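Local atomic coordinates of 2-dehydropantoate 2-reductase (Porphyromonas gingivalis, PDB entry 2QYT), a protein that probably catalyses the NADPH-dependent reduction of ketopantoate (2-dehydropantoate) to (R)-pantoate, a step in the biosynthesis of pantothenate. Residues S232-V237 and D251-L256. Sequence-based numbering, arbitrary orientation.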
ATOM      1  N   SER A 232     -10.886 -17.851  15.481  1.00  5.77           N
ATOM      2  CA  SER A 232     -12.209 -17.440  15.050  1.00  6.25           C
ATOM      3  C   SER A 232     -12.164 -16.284  14.044  1.00  6.39           C
ATOM      4  O   SER A 232     -12.933 -16.283  13.110  1.00  6.26           O
ATOM      5  CB  SER A 232     -13.072 -17.053  16.237  1.00  5.65           C
ATOM      6  OG  SER A 232     -13.306 -18.209  16.997  1.00  6.53           O
ATOM      7  N   LEU A 233     -11.285 -15.314  14.268  1.00  7.29           N
ATOM      8  CA  LEU A 233     -11.099 -14.170  13.364  1.00  9.24           C
ATOM      9  C   LEU A 233     -10.500 -14.616  12.014  1.00  9.93           C
ATOM     10  O   LEU A 233     -10.929 -14.172  10.937  1.00 10.64           O
ATOM     11  CB  LEU A 233     -10.201 -13.111  14.032  1.00  8.78           C
ATOM     12  CG  LEU A 233     -10.745 -11.773  14.552  1.00  9.85           C
ATOM     13  CD1 LEU A 233     -12.169 -11.808  15.111  1.00  6.35           C
ATOM     14  CD2 LEU A 233      -9.801 -11.145  15.541  1.00  8.91           C
ATOM     15  N   LEU A 234      -9.515 -15.500  12.088  1.00 10.34           N
ATOM     16  CA  LEU A 234      -8.858 -16.038  10.910  1.00 11.29           C
ATOM     17  C   LEU A 234      -9.852 -16.784  10.003  1.00 11.30           C
ATOM     18  O   LEU A 234      -9.883 -16.570   8.787  1.00 10.99           O
ATOM     19  CB  LEU A 234      -7.696 -16.931  11.340  1.00 11.15           C
ATOM     20  CG  LEU A 234      -6.210 -16.494  11.233  1.00 13.15           C
ATOM     21  CD1 LEU A 234      -5.942 -15.054  10.806  1.00 13.25           C
ATOM     22  CD2 LEU A 234      -5.399 -16.850  12.503  1.00 12.11           C
ATOM     23  N   GLU A 235     -10.692 -17.612  10.612  1.00 11.51           N
ATOM     24  CA  GLU A 235     -11.688 -18.420   9.899  1.00 11.87           C
ATOM     25  C   GLU A 235     -12.780 -17.547   9.293  1.00 11.89           C
ATOM     26  O   GLU A 235     -13.269 -17.833   8.193  1.00 11.39           O
ATOM     27  CB  GLU A 235     -12.327 -19.461  10.823  1.00 11.72           C
ATOM     28  CG  GLU A 235     -11.444 -20.667  11.165  1.00 12.10           C
ATOM     29  CD  GLU A 235     -12.175 -21.711  12.014  1.00 13.22           C
ATOM     30  OE1 GLU A 235     -11.654 -22.855  12.114  1.00 17.10           O
ATOM     31  OE2 GLU A 235     -13.260 -21.405  12.590  1.00 13.05           O
ATOM     32  N   GLU A 236     -13.145 -16.488  10.015  1.00 11.66           N
ATOM     33  CA  GLU A 236     -14.190 -15.569   9.594  1.00 11.65           C
ATOM     34  C   GLU A 236     -13.798 -14.751   8.344  1.00 12.63           C
ATOM     35  O   GLU A 236     -14.521 -14.779   7.334  1.00 12.04           O
ATOM     36  CB  GLU A 236     -14.596 -14.657  10.755  1.00 10.90           C
ATOM     37  CG  GLU A 236     -15.679 -15.253  11.628  1.00  9.81           C
ATOM     38  CD  GLU A 236     -16.034 -14.392  12.824  1.00  8.66           C
ATOM     39  OE1 GLU A 236     -15.648 -13.198  12.841  1.00  6.49           O
ATOM     40  OE2 GLU A 236     -16.702 -14.919  13.752  1.00  8.73           O
ATOM     41  N   VAL A 237     -12.669 -14.042   8.430  1.00 13.78           N
ATOM     42  CA  VAL A 237     -12.110 -13.289   7.312  1.00 15.67           C
ATOM     43  C   VAL A 237     -11.867 -14.215   6.116  1.00 16.71           C
ATOM     44  O   VAL A 237     -12.107 -13.825   4.969  1.00 17.35           O
ATOM     45  CB  VAL A 237     -10.814 -12.451   7.724  1.00 15.50           C
ATOM     46  CG1 VAL A 237      -9.537 -13.299   7.764  1.00 15.20           C
ATOM     47  CG2 VAL A 237     -10.631 -11.204   6.800  1.00 17.15           C
ATOM     48  N   ASP A 251      -5.301 -24.073   3.831  1.00 49.63           N
ATOM     49  CA  ASP A 251      -4.127 -23.933   4.690  1.00 48.92           C
ATOM     50  C   ASP A 251      -3.876 -22.430   4.764  1.00 48.38           C
ATOM     51  O   ASP A 251      -2.794 -21.988   5.140  1.00 48.11           O
ATOM     52  CB  ASP A 251      -2.888 -24.652   4.125  1.00 48.98           C
ATOM     53  CG  ASP A 251      -3.156 -26.106   3.751  1.00 49.30           C
ATOM     54  OD1 ASP A 251      -3.135 -26.413   2.536  1.00 49.17           O
ATOM     55  OD2 ASP A 251      -3.381 -26.942   4.661  1.00 49.42           O
ATOM     56  N   VAL A 252      -4.899 -21.660   4.381  1.00 47.81           N
ATOM     57  CA  VAL A 252      -4.861 -20.198   4.343  1.00 47.28           C
ATOM     58  C   VAL A 252      -4.978 -19.615   5.757  1.00 47.02           C
ATOM     59  O   VAL A 252      -4.144 -18.797   6.157  1.00 47.13           O
ATOM     60  CB  VAL A 252      -5.934 -19.620   3.362  1.00 47.21           C
ATOM     61  CG1 VAL A 252      -7.300 -20.274   3.567  1.00 46.99           C
ATOM     62  CG2 VAL A 252      -6.026 -18.105   3.467  1.00 47.21           C
ATOM     63  N   VAL A 253      -6.007 -20.049   6.497  1.00 46.56           N
ATOM     64  CA  VAL A 253      -6.146 -19.809   7.944  1.00 45.76           C
ATOM     65  C   VAL A 253      -4.856 -20.195   8.673  1.00 45.32           C
ATOM     66  O   VAL A 253      -4.335 -19.420   9.476  1.00 44.73           O
ATOM     67  CB  VAL A 253      -7.330 -20.626   8.536  1.00 45.94           C
ATOM     68  CG1 VAL A 253      -7.348 -20.553  10.056  1.00 45.65           C
ATOM     69  CG2 VAL A 253      -8.661 -20.150   7.967  1.00 46.13           C
ATOM     70  N   GLN A 254      -4.353 -21.393   8.368  1.00 45.13           N
ATOM     71  CA  GLN A 254      -3.101 -21.906   8.923  1.00 45.05           C
ATOM     72  C   GLN A 254      -1.875 -21.083   8.505  1.00 44.92           C
ATOM     73  O   GLN A 254      -1.032 -20.745   9.339  1.00 44.68           O
ATOM     74  CB  GLN A 254      -2.915 -23.385   8.546  1.00 45.21           C
ATOM     75  CG  GLN A 254      -4.070 -24.309   8.966  1.00 45.41           C
ATOM     76  CD  GLN A 254      -4.387 -24.245  10.462  1.00 45.95           C
ATOM     77  OE1 GLN A 254      -3.484 -24.179  11.299  1.00 45.91           O
ATOM     78  NE2 GLN A 254      -5.676 -24.264  10.800  1.00 45.63           N
ATOM     79  N   GLN A 255      -1.789 -20.770   7.211  1.00 44.96           N
ATOM     80  CA  GLN A 255      -0.702 -19.967   6.651  1.00 45.13           C
ATOM     81  C   GLN A 255      -0.634 -18.610   7.350  1.00 45.02           C
ATOM     82  O   GLN A 255       0.446 -18.183   7.777  1.00 45.10           O
ATOM     83  CB  GLN A 255      -0.912 -19.774   5.146  1.00 45.22           C
ATOM     84  CG  GLN A 255       0.347 -19.527   4.338  1.00 45.39           C
ATOM     85  CD  GLN A 255       0.087 -19.588   2.839  1.00 45.68           C
ATOM     86  OE1 GLN A 255      -0.427 -18.634   2.233  1.00 45.91           O
ATOM     87  NE2 GLN A 255       0.447 -20.715   2.231  1.00 46.03           N
ATOM     88  N   LEU A 256      -1.793 -17.951   7.463  1.00 44.60           N
ATOM     89  CA  LEU A 256      -1.938 -16.717   8.231  1.00 44.31           C
ATOM     90  C   LEU A 256      -1.585 -16.899   9.707  1.00 44.30           C
ATOM     91  O   LEU A 256      -0.863 -16.077  10.281  1.00 43.99           O
ATOM     92  CB  LEU A 256      -3.366 -16.152   8.117  1.00 44.38           C
ATOM     93  CG  LEU A 256      -4.003 -15.675   6.802  1.00 43.70           C
ATOM     94  CD1 LEU A 256      -5.365 -15.047   7.093  1.00 42.46           C
ATOM     95  CD2 LEU A 256      -3.120 -14.722   6.024  1.00 42.49           C
TER
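L234 reaches from segment 232-237 into the angle between V253 and L256, which stand one helical turn apart on segment 251-256. Its branches divide the work. CD1 lies 3.8 Å from CD1 of L256 and also touches the CB of that leucine, the two side chains meeting at a slant, whereas CB of L234 rests 3.9 Å from CG1 of V253. CG of L234 lies 3.9 Å from V253 O.

V253 is the counterpart on the other helix, and its two methyls part, one against side-chain carbons and the other against the backbone of L234 and E235. With CG1 anti to the backbone N (chi1 171°), CG1 faces the base of L234, while CG2 packs on L234 O and sits 4.0 Å from CA of E235. The aliphatic CG of E235 lies 4.2 Å from V253 CG1 at the exposed margin of the contact. No hydrogen bond spans the two segments; the contact is van der Waals packing, mostly apolar, with methyl and methine carbons also against two carbonyl oxygens. On the inner side, L234 also touches V207, and L256 touches M203 and M204, all on helix 194-215.

The axes of the two short helical segments come within 9.3 Å, at 132° between their N-to-C directions, about midway between perpendicular and antiparallel. This is helix-helix packing between consecutive helices 227-244 and 252-262 of the all-helical C-terminal domain characteristic of ketopantoate reductases, joined to a Rossmann-type domain that probably binds NADP(H).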